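Local coordinates for hypothetical protein (Prochlorococcus marinus, PDB 2HX5) that probably hydrolyses 1,4-dihydroxy-2-naphthoyl-CoA to 1,4-dihydroxy-2-naphthoate and CoA, a step in phylloquinone (vitamin K1) biosynthesis, using a hotdog-type thioesterase fold, at residues A[28-33]-A[72-77]; A[43-48]-A[137-142]; A[88-93]-A[100-105]. All blocks are in the same frame, centred on the assembly; numbering follows the deposited sequence.

How the contacts relate
In this hotdog fold, contact 1 lays helix 29-45 on the antiparallel sheet, contact 2 joins the far end of that helix to helix 135-143, and contact 3 pairs two strands of the sheet. The centres of contacts 1 and 2 lie about 23 Å apart. The centre of contact 3 is about 12 Å from that of contact 1 and about 14 Å from that of contact 2. It meets contact 2 directly, where Trp140 CH2 rests 3.6 Å from Pro92 CB. In contact 1 the side chain of Phe76 lies about 10 Å from that of Asp20, the predicted active-site residue; contacts 2 and 3 lie away from it. Leu47 lines a pocket holding 2-ethoxyethanol, probably from the crystallisation liquor.

Contact 1 (A[28-33]-A[72-77]); sequences HQLFRW and CQADFR
Phe31 reaches from helix 29-45 to the backbone and side chains of strand 65-76, and its ring carries much of this contact. Its CB starts off alongside the strand; with CG anti to the carbonyl carbon (chi1 -69°), the ring swings across to residues 72-74. Going outward from CG, CD1 comes up to Cys72 SG at 4.1 Å. The next atom, CE1, approaches the same sulfur and also Gln73 O, 3.7 Å away at the ring edge and near its plane, the carbonyl passing side-on rather than pointing at CE1. At the tip, CZ touches Ala74 CB at 3.7 Å. Cys72 SG stands 4.4 Å from the centroid of the Phe31 ring in an oblique sulfur-aromatic contact. The preceding residue, Leu30, sends CD2 between two partners, Ala74 CB at 3.9 Å and Phe76 CE2 at the same distance; the Leu30 and Phe76 side chains come from opposite directions. The methyl of Ala74 is thus shared by both helix residues. The axes of 29-33 and 72-76 approach to 9.7 Å, their directions 117° apart. Helix 29-45 lies on the sheet as in hotdog folds: Leu30 also packs on Phe106 of strand 99-108 and Ala114 of strand 111-124, while strand 65-76 pairs with an antiparallel strand of the second subunit, whose own Phe31 stacks on this Phe31.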
loop_
_atom_site.group_PDB
_atom_site.type_symbol
_atom_site.label_atom_id
_atom_site.label_comp_id
_atom_site.label_asym_id
_atom_site.label_seq_id
_atom_site.Cartn_x
_atom_site.Cartn_y
_atom_site.Cartn_z
ATOM N N HIS A 28 6.288 -5.693 -4.990
ATOM C CA HIS A 28 5.727 -4.546 -5.692
ATOM C C HIS A 28 6.099 -3.211 -5.072
ATOM O O HIS A 28 5.943 -2.184 -5.727
ATOM C CB HIS A 28 4.198 -4.670 -5.891
ATOM C CG HIS A 28 3.406 -4.798 -4.643
ATOM N ND1 HIS A 28 3.212 -3.729 -3.801
ATOM C CD2 HIS A 28 2.646 -5.807 -4.164
ATOM C CE1 HIS A 28 2.436 -4.108 -2.800
ATOM N NE2 HIS A 28 2.049 -5.346 -3.019
ATOM N N GLN A 29 6.602 -3.208 -3.854
ATOM C CA GLN A 29 7.042 -1.961 -3.227
ATOM C C GLN A 29 8.114 -1.276 -4.034
ATOM O O GLN A 29 8.288 -0.065 -4.023
ATOM C CB GLN A 29 7.612 -2.225 -1.824
ATOM C CG GLN A 29 6.579 -2.698 -0.845
ATOM C CD GLN A 29 5.727 -1.582 -0.332
ATOM O OE1 GLN A 29 5.960 -0.411 -0.628
ATOM N NE2 GLN A 29 4.759 -1.923 0.473
ATOM N N LEU A 30 8.893 -2.103 -4.749
ATOM C CA LEU A 30 9.968 -1.522 -5.583
ATOM C C LEU A 30 9.422 -0.463 -6.532
ATOM O O LEU A 30 10.063 0.530 -6.790
ATOM C CB LEU A 30 10.714 -2.584 -6.394
ATOM C CG LEU A 30 12.113 -2.143 -6.883
ATOM C CD1 LEU A 30 13.145 -2.246 -5.802
ATOM C CD2 LEU A 30 12.544 -2.970 -8.153
ATOM N N PHE A 31 8.262 -0.748 -7.106
ATOM C CA PHE A 31 7.679 0.196 -8.077
ATOM C C PHE A 31 7.231 1.476 -7.473
ATOM O O PHE A 31 7.338 2.548 -8.072
ATOM C CB PHE A 31 6.532 -0.509 -8.816
ATOM C CG PHE A 31 6.970 -1.612 -9.732
ATOM C CD1 PHE A 31 7.672 -1.331 -10.905
ATOM C CD2 PHE A 31 6.687 -2.909 -9.411
ATOM C CE1 PHE A 31 8.096 -2.330 -11.728
ATOM C CE2 PHE A 31 7.121 -3.929 -10.233
ATOM C CZ PHE A 31 7.798 -3.617 -11.416
ATOM N N ARG A 32 6.667 1.384 -6.265
ATOM C CA ARG A 32 6.347 2.602 -5.519
ATOM C C ARG A 32 7.605 3.450 -5.273
ATOM O O ARG A 32 7.659 4.669 -5.440
ATOM C CB ARG A 32 5.673 2.300 -4.154
ATOM C CG ARG A 32 5.467 3.581 -3.350
ATOM C CD ARG A 32 4.626 3.239 -2.124
ATOM N NE ARG A 32 5.369 2.437 -1.147
ATOM C CZ ARG A 32 6.212 2.910 -0.244
ATOM N NH1 ARG A 32 6.533 4.187 -0.132
ATOM N NH2 ARG A 32 6.793 2.071 0.584
ATOM N N TRP A 33 8.667 2.775 -4.864
ATOM C CA TRP A 33 9.931 3.486 -4.638
ATOM C C TRP A 33 10.441 4.167 -5.910
ATOM O O TRP A 33 11.010 5.272 -5.890
ATOM C CB TRP A 33 11.025 2.564 -4.110
ATOM C CG TRP A 33 10.703 1.908 -2.769
ATOM C CD1 TRP A 33 9.673 2.168 -1.940
ATOM C CD2 TRP A 33 11.392 0.811 -2.212
ATOM N NE1 TRP A 33 9.713 1.330 -0.850
ATOM C CE2 TRP A 33 10.759 0.474 -0.993
ATOM C CE3 TRP A 33 12.514 0.081 -2.619
ATOM C CZ2 TRP A 33 11.200 -0.581 -0.189
ATOM C CZ3 TRP A 33 12.951 -0.936 -1.813
ATOM C CH2 TRP A 33 12.298 -1.258 -0.609
ATOM N N CYS A 72 5.896 -1.263 -17.350
ATOM C CA CYS A 72 6.969 -1.278 -16.383
ATOM C C CYS A 72 7.411 -2.686 -16.095
ATOM O O CYS A 72 6.699 -3.663 -16.419
ATOM C CB CYS A 72 6.597 -0.622 -15.070
ATOM S SG CYS A 72 5.196 -1.429 -14.176
ATOM N N GLN A 73 8.635 -2.821 -15.612
ATOM C CA GLN A 73 9.221 -4.111 -15.331
ATOM C C GLN A 73 10.326 -3.959 -14.298
ATOM O O GLN A 73 10.866 -2.890 -14.071
ATOM C CB GLN A 73 9.780 -4.757 -16.595
ATOM C CG GLN A 73 10.843 -3.958 -17.322
ATOM C CD GLN A 73 11.354 -4.721 -18.498
ATOM O OE1 GLN A 73 10.831 -4.564 -19.637
ATOM N NE2 GLN A 73 12.325 -5.591 -18.271
ATOM N N ALA A 74 10.657 -5.079 -13.690
ATOM C CA ALA A 74 11.739 -5.136 -12.706
ATOM C C ALA A 74 12.378 -6.476 -12.666
ATOM O O ALA A 74 11.695 -7.511 -12.895
ATOM C CB ALA A 74 11.282 -4.777 -11.328
ATOM N N ASP A 75 13.679 -6.496 -12.357
ATOM C CA ASP A 75 14.411 -7.742 -12.047
ATOM C C ASP A 75 14.875 -7.606 -10.582
ATOM O O ASP A 75 15.402 -6.559 -10.195
ATOM C CB ASP A 75 15.647 -7.896 -12.919
ATOM C CG ASP A 75 15.404 -8.165 -14.378
ATOM O OD1 ASP A 75 14.308 -8.163 -14.909
ATOM O OD2 ASP A 75 16.457 -8.308 -15.071
ATOM N N PHE A 76 14.714 -8.673 -9.815
ATOM C CA PHE A 76 15.082 -8.713 -8.409
ATOM C C PHE A 76 16.248 -9.676 -8.302
ATOM O O PHE A 76 16.097 -10.854 -8.571
ATOM C CB PHE A 76 13.870 -9.144 -7.579
ATOM C CG PHE A 76 12.666 -8.297 -7.756
ATOM C CD1 PHE A 76 11.757 -8.576 -8.781
ATOM C CD2 PHE A 76 12.376 -7.218 -6.931
ATOM C CE1 PHE A 76 10.657 -7.847 -8.992
ATOM C CE2 PHE A 76 11.209 -6.492 -7.133
ATOM C CZ PHE A 76 10.389 -6.769 -8.185
ATOM N N ARG A 77 17.399 -9.171 -7.878
ATOM C CA ARG A 77 18.646 -9.920 -7.971
ATOM C C ARG A 77 19.122 -10.361 -6.616
ATOM O O ARG A 77 19.624 -11.495 -6.478
ATOM C CB ARG A 77 19.747 -9.069 -8.636
ATOM C CG ARG A 77 19.351 -8.357 -9.963
ATOM C CD ARG A 77 18.942 -9.293 -11.118
ATOM N NE ARG A 77 20.103 -10.008 -11.651
ATOM C CZ ARG A 77 20.207 -11.328 -11.784
ATOM N NH1 ARG A 77 19.200 -12.141 -11.452
ATOM N NH2 ARG A 77 21.328 -11.845 -12.269
#

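Contact 2 (A[43-48]-A[137-142]); sequences ESYGLN and IDRWLE
Tyr45 holds CG anti to its N (chi1 175°) and Trp140 does likewise on the other helix (chi1 175°), which brings the tyrosine ring across the tryptophan backbone and lays the indole edge beside the tyrosine stem. Trp140 CA sits over one face of the Tyr45 ring, 4.1 Å from its centroid, a CH-pi contact. The indole edge adds an offset edge-to-face pair, planes at 67°, in which Trp140 CD1 lies 3.8 Å from Tyr45 CB. Farther out, Tyr45 OH lies 3.6 Å from Arg139 CB. Leu47 comes in from the turn after the helix: its CD2 touches Arg139 NH2 at 3.5 Å, and its CD1 approaches Ile137 N. Gly46, with positive phi, is the C' residue of a Schellman motif ending helix 29-45, and this reversal returns the chain so that Leu47 can face helix 135-143. With an alanine in place of Tyr45, Trp140 would probably lose the ring face over its CA and the edge-to-face pair, opening a gap between the end of helix 29-45 and helix 135-143. Water 2 accepts from Arg139 NH1 at 3.1 Å and donates to Gly46 O, linking the helix end to the guanidinium, whose NE is paired with Glu135. The chemistry is two-sided: an aromatic and aliphatic interior, with Trp140 NE1 satisfied by Ser41, and a solvated rim where the positive charge of Arg139 would probably help offset the carbonyl-rich helix end.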
loop_
_atom_site.group_PDB
_atom_site.type_symbol
_atom_site.label_atom_id
_atom_site.label_comp_id
_atom_site.label_asym_id
_atom_site.label_seq_id
_atom_site.Cartn_x
_atom_site.Cartn_y
_atom_site.Cartn_z
ATOM N N GLU A 43 11.553 17.216 -8.451
ATOM C CA GLU A 43 11.616 18.237 -7.372
ATOM C C GLU A 43 13.046 18.805 -7.200
ATOM O O GLU A 43 13.267 20.012 -7.141
ATOM C CB GLU A 43 11.137 17.548 -6.101
ATOM C CG GLU A 43 11.103 18.258 -4.783
ATOM C CD GLU A 43 10.512 17.263 -3.760
ATOM O OE1 GLU A 43 11.275 16.449 -3.156
ATOM O OE2 GLU A 43 9.257 17.231 -3.714
ATOM N N SER A 44 14.014 17.887 -7.142
ATOM C CA SER A 44 15.441 18.212 -6.954
ATOM C C SER A 44 16.079 18.951 -8.128
ATOM O O SER A 44 17.030 19.704 -7.951
ATOM C CB SER A 44 16.209 16.921 -6.700
ATOM O OG SER A 44 17.583 17.213 -6.509
ATOM N N TYR A 45 15.594 18.687 -9.327
ATOM C CA TYR A 45 15.978 19.440 -10.517
ATOM C C TYR A 45 15.404 20.863 -10.475
ATOM O O TYR A 45 16.018 21.810 -10.976
ATOM C CB TYR A 45 15.488 18.702 -11.750
ATOM C CG TYR A 45 15.735 19.439 -13.014
ATOM C CD1 TYR A 45 17.040 19.685 -13.459
ATOM C CD2 TYR A 45 14.695 19.927 -13.752
ATOM C CE1 TYR A 45 17.266 20.411 -14.602
ATOM C CE2 TYR A 45 14.917 20.632 -14.911
ATOM C CZ TYR A 45 16.202 20.870 -15.321
ATOM O OH TYR A 45 16.417 21.577 -16.476
ATOM N N GLY A 46 14.233 21.011 -9.856
ATOM C CA GLY A 46 13.620 22.299 -9.613
ATOM C C GLY A 46 12.227 22.480 -10.170
ATOM O O GLY A 46 11.752 23.640 -10.160
ATOM N N LEU A 47 11.552 21.416 -10.628
ATOM C CA LEU A 47 10.189 21.546 -11.142
ATOM C C LEU A 47 9.189 21.631 -9.994
ATOM O O LEU A 47 9.449 21.171 -8.897
ATOM C CB LEU A 47 9.836 20.400 -12.101
ATOM C CG LEU A 47 10.728 20.192 -13.321
ATOM C CD1 LEU A 47 10.185 19.046 -14.161
ATOM C CD2 LEU A 47 10.855 21.460 -14.127
ATOM N N ASN A 48 8.040 22.253 -10.269
ATOM C CA ASN A 48 7.002 22.488 -9.263
ATOM C C ASN A 48 5.950 21.412 -9.415
ATOM O O ASN A 48 5.429 21.289 -10.509
ATOM C CB ASN A 48 6.392 23.860 -9.545
ATOM C CG ASN A 48 5.332 24.288 -8.539
ATOM O OD1 ASN A 48 4.789 23.511 -7.757
ATOM N ND2 ASN A 48 5.021 25.577 -8.583
ATOM N N ILE A 137 9.219 18.579 -18.120
ATOM C CA ILE A 137 9.714 17.212 -18.278
ATOM C C ILE A 137 10.768 17.169 -19.381
ATOM O O ILE A 137 11.834 16.555 -19.240
ATOM C CB ILE A 137 8.538 16.231 -18.583
ATOM C CG1 ILE A 137 7.577 16.163 -17.383
ATOM C CG2 ILE A 137 9.045 14.881 -19.007
ATOM C CD1 ILE A 137 8.174 15.493 -16.169
ATOM N N ASP A 138 10.560 17.932 -20.475
ATOM C CA ASP A 138 11.555 18.015 -21.516
ATOM C C ASP A 138 12.856 18.653 -21.023
ATOM O O ASP A 138 13.929 18.181 -21.340
ATOM C CB ASP A 138 11.015 18.794 -22.695
ATOM C CG ASP A 138 10.677 17.910 -23.886
ATOM O OD1 ASP A 138 11.092 16.726 -23.926
ATOM O OD2 ASP A 138 9.995 18.429 -24.807
ATOM N N ARG A 139 12.773 19.702 -20.207
ATOM C CA ARG A 139 13.990 20.267 -19.590
ATOM C C ARG A 139 14.773 19.299 -18.698
ATOM O O ARG A 139 16.023 19.234 -18.764
ATOM C CB ARG A 139 13.626 21.509 -18.793
ATOM C CG ARG A 139 13.312 22.709 -19.665
ATOM C CD ARG A 139 13.234 23.993 -18.862
ATOM N NE ARG A 139 12.020 24.105 -18.072
ATOM C CZ ARG A 139 11.964 24.176 -16.745
ATOM N NH1 ARG A 139 13.068 24.105 -15.998
ATOM N NH2 ARG A 139 10.766 24.303 -16.166
ATOM N N TRP A 140 14.044 18.562 -17.867
ATOM C CA TRP A 140 14.610 17.540 -17.041
ATOM C C TRP A 140 15.278 16.438 -17.852
ATOM O O TRP A 140 16.373 16.026 -17.515
ATOM C CB TRP A 140 13.521 17.020 -16.120
ATOM C CG TRP A 140 13.902 15.844 -15.250
ATOM C CD1 TRP A 140 14.595 15.853 -14.055
ATOM C CD2 TRP A 140 13.511 14.482 -15.463
ATOM N NE1 TRP A 140 14.688 14.572 -13.561
ATOM C CE2 TRP A 140 14.015 13.726 -14.399
ATOM C CE3 TRP A 140 12.750 13.841 -16.455
ATOM C CZ2 TRP A 140 13.814 12.341 -14.311
ATOM C CZ3 TRP A 140 12.533 12.521 -16.361
ATOM C CH2 TRP A 140 13.068 11.767 -15.314
ATOM N N LEU A 141 14.613 15.927 -18.881
ATOM C CA LEU A 141 15.199 14.919 -19.771
ATOM C C LEU A 141 16.486 15.445 -20.396
ATOM O O LEU A 141 17.531 14.770 -20.371
ATOM C CB LEU A 141 14.197 14.500 -20.845
ATOM C CG LEU A 141 13.028 13.684 -20.350
ATOM C CD1 LEU A 141 11.950 13.536 -21.419
ATOM C CD2 LEU A 141 13.485 12.299 -19.889
ATOM N N GLU A 142 16.440 16.670 -20.925
ATOM C CA GLU A 142 17.619 17.233 -21.565
ATOM C C GLU A 142 18.774 17.379 -20.548
ATOM O O GLU A 142 19.933 17.034 -20.884
ATOM C CB GLU A 142 17.273 18.572 -22.215
ATOM C CG GLU A 142 18.308 19.012 -23.283
ATOM C CD GLU A 142 18.247 18.119 -24.546
ATOM O OE1 GLU A 142 17.177 17.519 -24.802
ATOM O OE2 GLU A 142 19.261 18.003 -25.275
HETATM O O HOH W 1 14.759 23.934 -13.079
HETATM O O HOH W 2 12.180 24.893 -13.142
#

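Contact 3 (A[88-93]-A[100-105]); sequences MELRPE and FQVHFE
Leu90 and Phe104 sit side by side as a cross-strand pair in an antiparallel beta hairpin, strands 85-96 and 99-108, at the middle of the sheet of this hotdog fold. Backbone bonds alternate along it: Glu89 with Glu105, Arg91 with His103 and Glu93 with Gln101 are hydrogen-bonded pairs, each joined both ways. Leu90 with Phe104 and Pro92 with Val102 are the non-hydrogen-bonded pairs between them.

The face bearing Leu90, Pro92, Val102 and Phe104 is the tightly packed one. Leu90 CG comes 3.7 Å from Phe104 CD2, the two side chains meeting at a slant, while Val102 CG1 lies over one face of the Phe104 ring and also approaches Leu90 CG. Pro92 CB reaches toward Val102 CG2 at 4.4 Å. Helix 29-45 covers Leu90 and Phe104 through Ser37, and helix 135-143 lays Trp140 and Leu141 on Pro92.

The other face is polar and looser, with charged chains and water. Glu93 and Gln101 run side by side, their end planes 86° apart, and Gln101 OE1 is taken by Arg119. Arg91 leans over to Glu105, its chain extended from CG to NE, and forms a salt bridge. Glu89 OE2 stands over one face of the same guanidinium, 3.2 Å from Arg91 NH2, bound by charge alone. The arginine thus sits between two acids, probably easing the repulsion between Glu89 and Glu105; Arg107 gives Glu105 a second positive partner, at OE2. Water 3 fills the corner beside them, donating to Glu89 O, accepting from Arg91 NH1 and bonded to His103 ND1. In the salt bridge, Arg91 NH1 meets Glu105 OE1 at 3.1 Å from above the carboxylate plane, with a bent N-H...O angle of 137°.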
loop_
_atom_site.group_PDB
_atom_site.type_symbol
_atom_site.label_atom_id
_atom_site.label_comp_id
_atom_site.label_asym_id
_atom_site.label_seq_id
_atom_site.Cartn_x
_atom_site.Cartn_y
_atom_site.Cartn_z
HETATM N N MSE A 88 19.950 4.791 -5.051
HETATM C CA MSE A 88 19.131 4.707 -6.248
HETATM C C MSE A 88 19.723 5.574 -7.338
HETATM O O MSE A 88 20.009 6.728 -7.119
HETATM C CB MSE A 88 17.735 5.184 -5.955
HETATM C CG MSE A 88 17.008 4.281 -4.909
HETATM SE SE MSE A 88 15.199 4.826 -4.577
HETATM C CE MSE A 88 15.580 6.479 -3.550
ATOM N N GLU A 89 19.978 5.002 -8.499
ATOM C CA GLU A 89 20.460 5.780 -9.616
ATOM C C GLU A 89 19.434 5.757 -10.725
ATOM O O GLU A 89 18.986 4.686 -11.154
ATOM C CB GLU A 89 21.760 5.211 -10.145
ATOM C CG GLU A 89 22.222 5.973 -11.385
ATOM C CD GLU A 89 23.725 5.886 -11.670
ATOM O OE1 GLU A 89 24.445 5.108 -10.969
ATOM O OE2 GLU A 89 24.148 6.631 -12.604
ATOM N N LEU A 90 19.040 6.923 -11.202
ATOM C CA LEU A 90 18.022 7.060 -12.225
ATOM C C LEU A 90 18.705 7.422 -13.549
ATOM O O LEU A 90 19.617 8.280 -13.607
ATOM C CB LEU A 90 17.037 8.203 -11.881
ATOM C CG LEU A 90 15.895 7.895 -10.932
ATOM C CD1 LEU A 90 16.445 7.397 -9.593
ATOM C CD2 LEU A 90 15.022 9.100 -10.782
ATOM N N ARG A 91 18.235 6.783 -14.610
ATOM C CA ARG A 91 18.713 7.096 -15.954
ATOM C C ARG A 91 17.504 7.273 -16.878
ATOM O O ARG A 91 16.933 6.274 -17.324
ATOM C CB ARG A 91 19.650 6.001 -16.476
ATOM C CG ARG A 91 20.968 5.953 -15.741
ATOM C CD ARG A 91 21.825 4.783 -16.199
ATOM N NE ARG A 91 23.173 4.679 -15.615
ATOM C CZ ARG A 91 23.487 3.951 -14.532
ATOM N NH1 ARG A 91 22.555 3.288 -13.789
ATOM N NH2 ARG A 91 24.771 3.904 -14.179
ATOM N N PRO A 92 17.084 8.531 -17.093
ATOM C CA PRO A 92 15.972 8.813 -17.992
ATOM C C PRO A 92 16.369 8.780 -19.474
ATOM O O PRO A 92 17.534 9.025 -19.794
ATOM C CB PRO A 92 15.492 10.216 -17.545
ATOM C CG PRO A 92 16.378 10.658 -16.405
ATOM C CD PRO A 92 17.574 9.763 -16.418
ATOM N N GLU A 93 15.413 8.469 -20.345
ATOM C CA GLU A 93 15.644 8.447 -21.788
ATOM C C GLU A 93 14.406 8.965 -22.462
ATOM O O GLU A 93 13.321 8.424 -22.268
ATOM C CB GLU A 93 15.916 7.031 -22.284
ATOM C CG GLU A 93 16.233 6.927 -23.762
ATOM C CD GLU A 93 16.479 5.466 -24.273
ATOM O OE1 GLU A 93 16.702 4.547 -23.456
ATOM O OE2 GLU A 93 16.477 5.246 -25.512
ATOM N N PHE A 100 8.787 8.921 -22.746
ATOM C CA PHE A 100 10.074 8.737 -22.114
ATOM C C PHE A 100 10.025 7.498 -21.205
ATOM O O PHE A 100 8.929 7.017 -20.831
ATOM C CB PHE A 100 10.526 9.988 -21.341
ATOM C CG PHE A 100 9.762 10.261 -20.081
ATOM C CD1 PHE A 100 8.548 10.924 -20.118
ATOM C CD2 PHE A 100 10.257 9.845 -18.852
ATOM C CE1 PHE A 100 7.817 11.160 -18.978
ATOM C CE2 PHE A 100 9.530 10.080 -17.693
ATOM C CZ PHE A 100 8.301 10.751 -17.779
ATOM N N GLN A 101 11.185 6.991 -20.862
ATOM C CA GLN A 101 11.275 5.960 -19.812
ATOM C C GLN A 101 12.394 6.336 -18.850
ATOM O O GLN A 101 13.218 7.196 -19.136
ATOM C CB GLN A 101 11.419 4.591 -20.440
ATOM C CG GLN A 101 12.600 4.381 -21.244
ATOM C CD GLN A 101 12.570 3.056 -22.013
ATOM O OE1 GLN A 101 11.500 2.431 -22.276
ATOM N NE2 GLN A 101 13.737 2.604 -22.326
ATOM N N VAL A 102 12.310 5.746 -17.656
ATOM C CA VAL A 102 13.287 5.896 -16.609
ATOM C C VAL A 102 13.706 4.520 -16.159
ATOM O O VAL A 102 12.852 3.711 -15.848
ATOM C CB VAL A 102 12.773 6.730 -15.408
ATOM C CG1 VAL A 102 13.898 6.988 -14.465
ATOM C CG2 VAL A 102 12.091 8.048 -15.904
ATOM N N HIS A 103 15.015 4.323 -16.096
ATOM C CA HIS A 103 15.626 3.129 -15.546
ATOM C C HIS A 103 16.083 3.457 -14.120
ATOM O O HIS A 103 16.656 4.544 -13.868
ATOM C CB HIS A 103 16.799 2.663 -16.414
ATOM C CG HIS A 103 17.443 1.403 -15.961
ATOM N ND1 HIS A 103 18.510 1.427 -15.096
ATOM C CD2 HIS A 103 17.242 0.098 -16.306
ATOM C CE1 HIS A 103 18.943 0.189 -14.914
ATOM N NE2 HIS A 103 18.184 -0.636 -15.637
ATOM N N PHE A 104 15.865 2.530 -13.184
ATOM C CA PHE A 104 16.170 2.708 -11.797
ATOM C C PHE A 104 17.066 1.569 -11.388
ATOM O O PHE A 104 16.692 0.389 -11.536
ATOM C CB PHE A 104 14.881 2.627 -10.978
ATOM C CG PHE A 104 13.816 3.631 -11.373
ATOM C CD1 PHE A 104 12.929 3.396 -12.400
ATOM C CD2 PHE A 104 13.733 4.847 -10.689
ATOM C CE1 PHE A 104 11.957 4.315 -12.749
ATOM C CE2 PHE A 104 12.763 5.737 -11.032
ATOM C CZ PHE A 104 11.868 5.468 -12.061
ATOM N N GLU A 105 18.228 1.869 -10.817
ATOM C CA GLU A 105 19.118 0.827 -10.293
ATOM C C GLU A 105 19.226 0.987 -8.766
ATOM O O GLU A 105 19.490 2.110 -8.296
ATOM C CB GLU A 105 20.484 1.001 -10.942
ATOM C CG GLU A 105 21.494 0.077 -10.511
ATOM C CD GLU A 105 22.856 0.396 -11.156
ATOM O OE1 GLU A 105 22.917 0.503 -12.385
ATOM O OE2 GLU A 105 23.827 0.585 -10.411
HETATM O O HOH W 3 19.749 3.544 -13.756
#